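Local coordinates for aminopeptidase YwaD (Bacillus subtilis, PDB 6HC6), which hydrolyses peptides to release N-terminal amino acids, with arginine, lysine and leucine among those it removes, using two zinc ions per subunit, at residues V87-F92 with T226-I231; F92-R97 with F291-L296; L110-S115 with P184-L189. All coordinates share one frame; numbering follows the deposited sequence.

How the contacts relate
After two N-terminal helices, the chain enters strand 86-93, which serves contact 1 and then contact 2. Contact 3 joins 110-115 to 184-189, and the loop it closes lies within the spans of both other contacts. Residues 226-231 return to pair with 87-92 and close contact 1. Contact 2 closes later, at 291-296, so contacts 1 and 2 cross along the chain. They share Phe92 and touch through Asn229 OD1 and Gly292 N. Contacts 1 and 2 tie the edge of the peptidase sheet to a zinc-binding loop. Contact 3 joins a strand to a loop of the PA domain, and it meets contact 2 where Pro95 packs on Ser115.

Contact 1 of 3, residues V87-F92 with T226-I231; sequences VKVQRF and TSQNII
Residues 87-92 and 226-231 pair as antiparallel strands, with Lys88-Ile231, Gln90-Asn229 and Phe92-Ser227 as hydrogen-bonded pairs and Val89-Ile230 and Arg91-Gln228 as non-hydrogen-bonded pairs between them. Six backbone hydrogen bonds join them, the shortest from Asn229 N to Gln90 O at 2.8 Å.

Gln90 and Asn229 extend side by side from one face of the sheet. Gln90 is fully stretched, its CG anti to the backbone N (chi1 174°), and this brings OE1 to Asn229 ND2 at 3.0 Å. The N-H meets a lone pair of OE1, and OE1 lies in the Asn229 amide plane. The two amide planes are nevertheless turned 68° apart. Asn229 ND2 also hydrogen-bonds Gly300 O, and its OD1 accepts from Gly292 N. Three bonds therefore fix the rotation of this buried amide.

The Phe92 ring lies on the same face. Its CG sits between the backbone N and the carbonyl carbon (chi1 54°), which folds the ring over the partner strand. One ring face covers Ser227 C, and CZ comes within 3.5 Å of Ser227 CB. Ile231 CD1 meets Gln90 CB at 4.0 Å.

On the other face, Val89 CG1 packs alongside Gln228 CB at 3.8 Å and also lies against one face of the Arg91 guanidinium, over its centre. Water 1 lies in plane at the guanidinium edge. It accepts from Arg91 NH1 and donates to Gln228 OE1, which is also hydrogen-bonded to Lys70 NZ.

Strand 86-93 is the edge strand at one end of the peptidase sheet. Strand 226-234 continues the sheet inward, where the Ile230 backbone hydrogen-bonds that of Ala290 in strand 285-291. Helix 299-306 packs on the Gln90, Asn229 and Ile231 face, and helix 67-82 on the side of Val87, Gln228 and Ile230.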
loop_
_atom_site.group_PDB
_atom_site.type_symbol
_atom_site.label_atom_id
_atom_site.label_comp_id
_atom_site.label_asym_id
_atom_site.label_seq_id
_atom_site.Cartn_x
_atom_site.Cartn_y
_atom_site.Cartn_z
ATOM N N VAL A 87 -5.696 14.346 -18.120
ATOM C CA VAL A 87 -4.730 13.719 -17.227
ATOM C C VAL A 87 -3.797 14.776 -16.658
ATOM O O VAL A 87 -3.268 15.615 -17.401
ATOM C CB VAL A 87 -3.932 12.627 -17.961
ATOM C CG1 VAL A 87 -2.886 12.039 -17.059
ATOM C CG2 VAL A 87 -4.859 11.545 -18.477
ATOM N N LYS A 88 -3.580 14.725 -15.343
ATOM C CA LYS A 88 -2.581 15.557 -14.688
ATOM C C LYS A 88 -1.710 14.674 -13.812
ATOM O O LYS A 88 -2.166 13.650 -13.296
ATOM C CB LYS A 88 -3.209 16.675 -13.844
ATOM C CG LYS A 88 -4.314 17.473 -14.552
ATOM C CD LYS A 88 -3.861 18.853 -15.003
ATOM C CE LYS A 88 -5.050 19.720 -15.439
ATOM N NZ LYS A 88 -5.608 19.308 -16.768
ATOM N N VAL A 89 -0.446 15.069 -13.669
ATOM C CA VAL A 89 0.491 14.425 -12.758
ATOM C C VAL A 89 0.661 15.352 -11.569
ATOM O O VAL A 89 1.059 16.515 -11.726
ATOM C CB VAL A 89 1.841 14.125 -13.427
ATOM C CG1 VAL A 89 2.819 13.510 -12.405
ATOM C CG2 VAL A 89 1.652 13.182 -14.605
ATOM N N GLN A 90 0.330 14.854 -10.387
ATOM C CA GLN A 90 0.408 15.619 -9.152
ATOM C C GLN A 90 1.602 15.110 -8.350
ATOM O O GLN A 90 1.580 13.985 -7.853
ATOM C CB GLN A 90 -0.889 15.484 -8.358
ATOM C CG GLN A 90 -0.857 16.127 -6.989
ATOM C CD GLN A 90 -2.169 15.946 -6.245
ATOM O OE1 GLN A 90 -2.527 14.834 -5.862
ATOM N NE2 GLN A 90 -2.895 17.044 -6.045
ATOM N N ARG A 91 2.625 15.948 -8.196
ATOM C CA ARG A 91 3.839 15.539 -7.493
ATOM C C ARG A 91 3.806 15.952 -6.023
ATOM O O ARG A 91 3.183 16.947 -5.651
ATOM C CB ARG A 91 5.068 16.138 -8.180
ATOM C CG ARG A 91 5.124 15.812 -9.660
ATOM C CD ARG A 91 6.463 16.186 -10.290
ATOM N NE ARG A 91 6.466 15.892 -11.721
ATOM C CZ ARG A 91 6.717 14.695 -12.244
ATOM N NH1 ARG A 91 7.010 13.667 -11.458
ATOM N NH2 ARG A 91 6.684 14.528 -13.560
ATOM N N PHE A 92 4.472 15.167 -5.176
ATOM C CA PHE A 92 4.527 15.495 -3.757
ATOM C C PHE A 92 5.790 14.912 -3.145
ATOM O O PHE A 92 6.291 13.881 -3.593
ATOM C CB PHE A 92 3.294 14.976 -3.005
ATOM C CG PHE A 92 3.042 13.510 -3.183
ATOM C CD1 PHE A 92 2.308 13.038 -4.273
ATOM C CD2 PHE A 92 3.506 12.595 -2.244
ATOM C CE1 PHE A 92 2.065 11.671 -4.436
ATOM C CE2 PHE A 92 3.266 11.220 -2.397
ATOM C CZ PHE A 92 2.558 10.760 -3.494
ATOM N N THR A 226 10.548 12.106 -4.042
ATOM C CA THR A 226 9.228 12.560 -4.444
ATOM C C THR A 226 8.469 11.400 -5.064
ATOM O O THR A 226 9.062 10.470 -5.610
ATOM C CB THR A 226 9.293 13.708 -5.457
ATOM O OG1 THR A 226 9.900 13.240 -6.669
ATOM C CG2 THR A 226 10.101 14.865 -4.911
ATOM N N SER A 227 7.151 11.471 -4.980
ATOM C CA SER A 227 6.303 10.523 -5.683
ATOM C C SER A 227 5.260 11.312 -6.456
ATOM O O SER A 227 5.354 12.540 -6.545
ATOM C CB SER A 227 5.656 9.543 -4.712
ATOM O OG SER A 227 4.916 8.549 -5.417
ATOM N N GLN A 228 4.265 10.636 -7.024
ATOM C CA GLN A 228 3.275 11.377 -7.783
ATOM C C GLN A 228 2.004 10.557 -7.892
ATOM O O GLN A 228 2.015 9.327 -7.781
ATOM C CB GLN A 228 3.783 11.757 -9.177
ATOM C CG GLN A 228 4.357 10.597 -9.979
ATOM C CD GLN A 228 5.696 10.133 -9.442
ATOM O OE1 GLN A 228 6.570 10.943 -9.130
ATOM N NE2 GLN A 228 5.847 8.821 -9.282
ATOM N N ASN A 229 0.906 11.271 -8.100
ATOM C CA ASN A 229 -0.383 10.681 -8.408
ATOM C C ASN A 229 -0.696 10.993 -9.862
ATOM O O ASN A 229 -0.276 12.029 -10.390
ATOM C CB ASN A 229 -1.494 11.251 -7.515
ATOM C CG ASN A 229 -1.210 11.069 -6.040
ATOM O OD1 ASN A 229 -0.717 10.026 -5.624
ATOM N ND2 ASN A 229 -1.521 12.081 -5.242
ATOM N N ILE A 230 -1.412 10.088 -10.509
ATOM C CA ILE A 230 -1.830 10.280 -11.897
ATOM C C ILE A 230 -3.345 10.332 -11.905
ATOM O O ILE A 230 -4.006 9.356 -11.527
ATOM C CB ILE A 230 -1.299 9.171 -12.815
ATOM C CG1 ILE A 230 0.223 9.078 -12.697
ATOM C CG2 ILE A 230 -1.680 9.460 -14.270
ATOM C CD1 ILE A 230 0.685 8.024 -11.757
ATOM N N ILE A 231 -3.893 11.468 -12.325
ATOM C CA ILE A 231 -5.316 11.734 -12.228
ATOM C C ILE A 231 -5.863 11.890 -13.635
ATOM O O ILE A 231 -5.468 12.813 -14.353
ATOM C CB ILE A 231 -5.596 12.994 -11.399
ATOM C CG1 ILE A 231 -4.882 12.906 -10.039
ATOM C CG2 ILE A 231 -7.100 13.189 -11.268
ATOM C CD1 ILE A 231 -4.479 14.279 -9.501
HETATM O O HOH W 1 7.421 13.668 -8.512
#

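Contact 2 of 3, residues F92-R97 with F291-L296; sequences FNIPDR and FGAEEL. With ZN (zinc ion), chain E.
Ala293 CB meets the edge of the Phe92 ring, 3.9 Å from CE2. Gly292 O is at the ring edge too, 3.8 Å from CZ. Ile94 completes this tight end, with CG2 at 4.1 Å from Ala293 CB. Phe92 and Ile94 thus meet the Ala293 methyl from the same side, as neighbours. All of the contact is apolar or van der Waals, and no hydrogen bond crosses it.

The other end is looser and nearer solvent. The Ile94 and Leu296 side chains cross at about a right angle, and only their CD1 atoms come close, at 4.0 Å. Pro95 is exposed and barely reaches Leu296, its CD lying 4.5 Å from Leu296 CD1.

The same loop serves the metal site on its far side. A bend at chi2 (-75°) turns the Glu295 carboxylate to the zinc ion, which it binds in bidentate fashion, OE2 at 2.2 Å and OE1 at 2.3 Å. Asp262, His401 and Glu452 also bind this ion. Water 2 is a further ligand and donates to Glu294 OE2 at 2.7 Å, so the neighbouring glutamate helps hold the water.

Residues 92-97 run from strand 86-93 into the loop after it, while 291-296 links strand 285-291 to helix 299-306. Leu299 of that helix touches Ile94, Pro95 and Ala293. In the sheet, strand 226-234 lies between strands 86-93 and 285-291.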
loop_
_atom_site.group_PDB
_atom_site.type_symbol
_atom_site.label_atom_id
_atom_site.label_comp_id
_atom_site.label_asym_id
_atom_site.label_seq_id
_atom_site.Cartn_x
_atom_site.Cartn_y
_atom_site.Cartn_z
ATOM N N PHE A 92 4.472 15.167 -5.176
ATOM C CA PHE A 92 4.527 15.495 -3.757
ATOM C C PHE A 92 5.790 14.912 -3.145
ATOM O O PHE A 92 6.291 13.881 -3.593
ATOM C CB PHE A 92 3.294 14.976 -3.005
ATOM C CG PHE A 92 3.042 13.510 -3.183
ATOM C CD1 PHE A 92 2.308 13.038 -4.273
ATOM C CD2 PHE A 92 3.506 12.595 -2.244
ATOM C CE1 PHE A 92 2.065 11.671 -4.436
ATOM C CE2 PHE A 92 3.266 11.220 -2.397
ATOM C CZ PHE A 92 2.558 10.760 -3.494
ATOM N N ASN A 93 6.301 15.586 -2.115
ATOM C CA ASN A 93 7.495 15.117 -1.429
ATOM C C ASN A 93 7.169 13.936 -0.519
ATOM O O ASN A 93 6.077 13.837 0.049
ATOM C CB ASN A 93 8.125 16.234 -0.595
ATOM C CG ASN A 93 8.559 17.421 -1.432
ATOM O OD1 ASN A 93 8.764 17.309 -2.638
ATOM N ND2 ASN A 93 8.721 18.566 -0.783
ATOM N N ILE A 94 8.127 13.027 -0.389
ATOM C CA ILE A 94 7.974 11.901 0.532
ATOM C C ILE A 94 9.241 11.801 1.377
ATOM O O ILE A 94 10.236 12.475 1.065
ATOM C CB ILE A 94 7.697 10.584 -0.214
ATOM C CG1 ILE A 94 8.903 10.174 -1.056
ATOM C CG2 ILE A 94 6.405 10.658 -1.034
ATOM C CD1 ILE A 94 8.727 8.837 -1.741
ATOM N N PRO A 95 9.260 10.998 2.445
ATOM C CA PRO A 95 10.447 10.957 3.312
ATOM C C PRO A 95 11.691 10.434 2.606
ATOM O O PRO A 95 11.634 9.780 1.563
ATOM C CB PRO A 95 10.029 10.008 4.440
ATOM C CG PRO A 95 8.554 10.104 4.475
ATOM C CD PRO A 95 8.138 10.247 3.045
ATOM N N ASP A 96 12.839 10.733 3.211
ATOM C CA ASP A 96 14.092 10.155 2.758
ATOM C C ASP A 96 14.000 8.634 2.764
ATOM O O ASP A 96 13.288 8.029 3.572
ATOM C CB ASP A 96 15.253 10.601 3.646
ATOM C CG ASP A 96 15.471 12.106 3.627
ATOM O OD1 ASP A 96 15.041 12.775 2.663
ATOM O OD2 ASP A 96 16.101 12.617 4.580
ATOM N N ARG A 97 14.716 8.024 1.832
ATOM C CA ARG A 97 14.748 6.580 1.687
ATOM C C ARG A 97 16.074 6.084 2.241
ATOM O O ARG A 97 17.132 6.607 1.881
ATOM C CB ARG A 97 14.592 6.186 0.218
ATOM C CG ARG A 97 14.714 4.689 -0.042
ATOM C CD ARG A 97 14.310 4.350 -1.473
ATOM N NE ARG A 97 14.700 5.392 -2.426
ATOM C CZ ARG A 97 15.759 5.324 -3.229
ATOM N NH1 ARG A 97 16.555 4.262 -3.203
ATOM N NH2 ARG A 97 16.024 6.323 -4.062
ATOM N N PHE A 291 -2.620 6.244 -7.290
ATOM C CA PHE A 291 -1.959 6.893 -6.167
ATOM C C PHE A 291 -0.537 6.380 -6.018
ATOM O O PHE A 291 -0.316 5.173 -5.993
ATOM C CB PHE A 291 -2.710 6.628 -4.862
ATOM C CG PHE A 291 -3.982 7.412 -4.720
ATOM C CD1 PHE A 291 -3.975 8.798 -4.789
ATOM C CD2 PHE A 291 -5.177 6.756 -4.486
ATOM C CE1 PHE A 291 -5.164 9.515 -4.666
ATOM C CE2 PHE A 291 -6.355 7.465 -4.346
ATOM C CZ PHE A 291 -6.346 8.845 -4.438
ATOM N N GLY A 292 0.418 7.290 -5.854
ATOM C CA GLY A 292 1.763 6.861 -5.534
ATOM C C GLY A 292 1.963 6.711 -4.035
ATOM O O GLY A 292 1.168 7.187 -3.237
ATOM N N ALA A 293 3.035 6.015 -3.659
ATOM C CA ALA A 293 3.532 6.022 -2.274
ATOM C C ALA A 293 2.481 5.581 -1.251
ATOM O O ALA A 293 2.480 6.037 -0.107
ATOM C CB ALA A 293 4.081 7.402 -1.885
ATOM N N GLU A 294 1.589 4.671 -1.624
ATOM C CA GLU A 294 0.658 4.144 -0.623
ATOM C C GLU A 294 1.358 3.298 0.436
ATOM O O GLU A 294 0.909 3.249 1.588
ATOM C CB GLU A 294 -0.413 3.307 -1.313
ATOM C CG GLU A 294 -1.524 2.765 -0.402
ATOM C CD GLU A 294 -1.158 1.497 0.342
ATOM O OE1 GLU A 294 -1.802 1.224 1.380
ATOM O OE2 GLU A 294 -0.216 0.793 -0.081
ATOM N N GLU A 295 2.429 2.600 0.065
ATOM C CA GLU A 295 3.010 1.639 0.989
ATOM C C GLU A 295 3.749 2.330 2.119
ATOM O O GLU A 295 4.067 1.681 3.117
ATOM C CB GLU A 295 3.948 0.664 0.250
ATOM C CG GLU A 295 3.268 -0.215 -0.823
ATOM C CD GLU A 295 2.423 -1.372 -0.235
ATOM O OE1 GLU A 295 2.167 -1.406 0.984
ATOM O OE2 GLU A 295 1.995 -2.236 -1.022
ATOM N N LEU A 296 4.001 3.627 1.989
ATOM C CA LEU A 296 4.643 4.403 3.034
ATOM C C LEU A 296 3.643 5.008 4.003
ATOM O O LEU A 296 4.049 5.760 4.896
ATOM C CB LEU A 296 5.487 5.515 2.412
ATOM C CG LEU A 296 6.677 5.051 1.578
ATOM C CD1 LEU A 296 7.413 6.290 1.075
ATOM C CD2 LEU A 296 7.608 4.225 2.467
HETATM ZN ZN ZN E . 0.893 -3.315 0.509
HETATM O O HOH W 2 -0.819 -1.863 -0.019
#

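Contact 3 of 3, residues L110-S115 with P184-L189; sequences LLQAAS and PMTPNL
Water 3 bridges the far end of the contact, donating to Ser115 O at 2.6 Å and accepting from Leu189 N. A direct but weak bond runs from Thr186 OG1 to Gln112 OE1 at 3.0 Å. The Gln112 chain bends at chi2 (-92°), turning its amide back to Thr186 as the two side chains cross. Gln112 CB and CG thereby lie over the loop backbone, with CB 3.7 Å from Met185 O. That buried oxygen has no polar partner in the model.

Two prolines carry much of the remaining, mostly apolar contact. Pro184 CG packs on Leu110 CB at 4.1 Å. The Pro187 ring packs where the strand ends, its CG 3.7 Å from Ala114 CB. Leu189 CD1 reaches the same methyl from further along the loop, at 3.7 Å.

The segments run nearly the same way, 18° apart, but no backbone hydrogen bond joins them. Gln112 and Ala114 instead pair with strand 198-201. Pro187 is the centre of an inverse gamma turn. This is a loop of the PA domain laid along a strand of its sheet. It brings the Thr186 side chain to about 10 Å from a bound zinc ion, at the border with the active site.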
loop_
_atom_site.group_PDB
_atom_site.type_symbol
_atom_site.label_atom_id
_atom_site.label_comp_id
_atom_site.label_asym_id
_atom_site.label_seq_id
_atom_site.Cartn_x
_atom_site.Cartn_y
_atom_site.Cartn_z
ATOM N N LEU A 110 21.124 -9.268 5.193
ATOM C CA LEU A 110 20.193 -8.430 4.452
ATOM C C LEU A 110 19.239 -7.721 5.401
ATOM O O LEU A 110 18.763 -8.308 6.375
ATOM C CB LEU A 110 19.394 -9.283 3.474
ATOM C CG LEU A 110 20.202 -9.941 2.366
ATOM C CD1 LEU A 110 19.255 -10.612 1.374
ATOM C CD2 LEU A 110 21.059 -8.899 1.681
ATOM N N LEU A 111 18.940 -6.458 5.103
ATOM C CA LEU A 111 18.119 -5.658 5.991
ATOM C C LEU A 111 17.135 -4.828 5.187
ATOM O O LEU A 111 17.307 -4.600 3.988
ATOM C CB LEU A 111 18.980 -4.738 6.878
ATOM C CG LEU A 111 19.724 -3.572 6.212
ATOM C CD1 LEU A 111 18.860 -2.310 6.087
ATOM C CD2 LEU A 111 20.973 -3.232 6.998
ATOM N N GLN A 112 16.097 -4.368 5.875
ATOM C CA GLN A 112 15.220 -3.326 5.358
ATOM C C GLN A 112 15.147 -2.246 6.418
ATOM O O GLN A 112 14.800 -2.530 7.569
ATOM C CB GLN A 112 13.826 -3.867 5.035
ATOM C CG GLN A 112 13.719 -4.446 3.647
ATOM C CD GLN A 112 13.260 -3.409 2.651
ATOM O OE1 GLN A 112 12.070 -3.118 2.559
ATOM N NE2 GLN A 112 14.204 -2.820 1.921
ATOM N N ALA A 113 15.489 -1.020 6.039
ATOM C CA ALA A 113 15.545 0.079 6.982
ATOM C C ALA A 113 14.173 0.722 7.106
ATOM O O ALA A 113 13.416 0.796 6.134
ATOM C CB ALA A 113 16.578 1.114 6.545
ATOM N N ALA A 114 13.851 1.163 8.313
ATOM C CA ALA A 114 12.552 1.761 8.571
ATOM C C ALA A 114 12.539 3.208 8.091
ATOM O O ALA A 114 13.402 4.007 8.463
ATOM C CB ALA A 114 12.222 1.695 10.060
ATOM N N SER A 115 11.563 3.540 7.255
ATOM C CA SER A 115 11.357 4.930 6.886
ATOM C C SER A 115 11.166 5.773 8.141
ATOM O O SER A 115 10.468 5.375 9.078
ATOM C CB SER A 115 10.144 5.045 5.957
ATOM O OG SER A 115 9.920 6.385 5.562
ATOM N N PRO A 184 13.881 -9.893 4.429
ATOM C CA PRO A 184 13.861 -9.245 5.744
ATOM C C PRO A 184 12.624 -8.377 5.878
ATOM O O PRO A 184 12.175 -7.758 4.914
ATOM C CB PRO A 184 15.154 -8.417 5.754
ATOM C CG PRO A 184 15.511 -8.244 4.308
ATOM C CD PRO A 184 15.061 -9.510 3.635
ATOM N N MET A 185 12.060 -8.364 7.083
ATOM C CA MET A 185 10.860 -7.593 7.370
ATOM C C MET A 185 11.174 -6.101 7.423
ATOM O O MET A 185 12.249 -5.688 7.859
ATOM C CB MET A 185 10.270 -8.040 8.711
ATOM C CG MET A 185 11.350 -8.272 9.771
ATOM S SD MET A 185 10.986 -7.734 11.474
ATOM C CE MET A 185 10.881 -5.960 11.261
ATOM N N THR A 186 10.221 -5.290 6.979
ATOM C CA THR A 186 10.325 -3.842 7.142
ATOM C C THR A 186 9.788 -3.452 8.516
ATOM O O THR A 186 8.631 -3.759 8.824
ATOM C CB THR A 186 9.537 -3.132 6.050
ATOM O OG1 THR A 186 10.015 -3.550 4.764
ATOM C CG2 THR A 186 9.701 -1.634 6.172
ATOM N N PRO A 187 10.584 -2.816 9.374
ATOM C CA PRO A 187 10.082 -2.419 10.715
ATOM C C PRO A 187 9.371 -1.067 10.692
ATOM O O PRO A 187 9.860 -0.063 11.235
ATOM C CB PRO A 187 11.364 -2.405 11.553
ATOM C CG PRO A 187 12.430 -2.012 10.584
ATOM C CD PRO A 187 12.037 -2.597 9.240
ATOM N N ASN A 188 8.189 -1.055 10.066
ATOM C CA ASN A 188 7.393 0.161 9.865
ATOM C C ASN A 188 7.117 0.879 11.184
ATOM O O ASN A 188 6.575 0.295 12.125
ATOM C CB ASN A 188 6.079 -0.220 9.173
ATOM C CG ASN A 188 5.241 0.986 8.743
ATOM O OD1 ASN A 188 5.236 2.037 9.390
ATOM N ND2 ASN A 188 4.503 0.821 7.646
ATOM N N LEU A 189 7.451 2.171 11.230
ATOM C CA LEU A 189 7.376 2.952 12.460
ATOM C C LEU A 189 6.068 3.733 12.607
ATOM O O LEU A 189 6.010 4.674 13.408
ATOM C CB LEU A 189 8.576 3.905 12.535
ATOM C CG LEU A 189 9.920 3.174 12.666
ATOM C CD1 LEU A 189 11.079 4.139 12.535
ATOM C CD2 LEU A 189 9.993 2.442 14.004
HETATM O O HOH W 3 8.685 3.450 9.083
#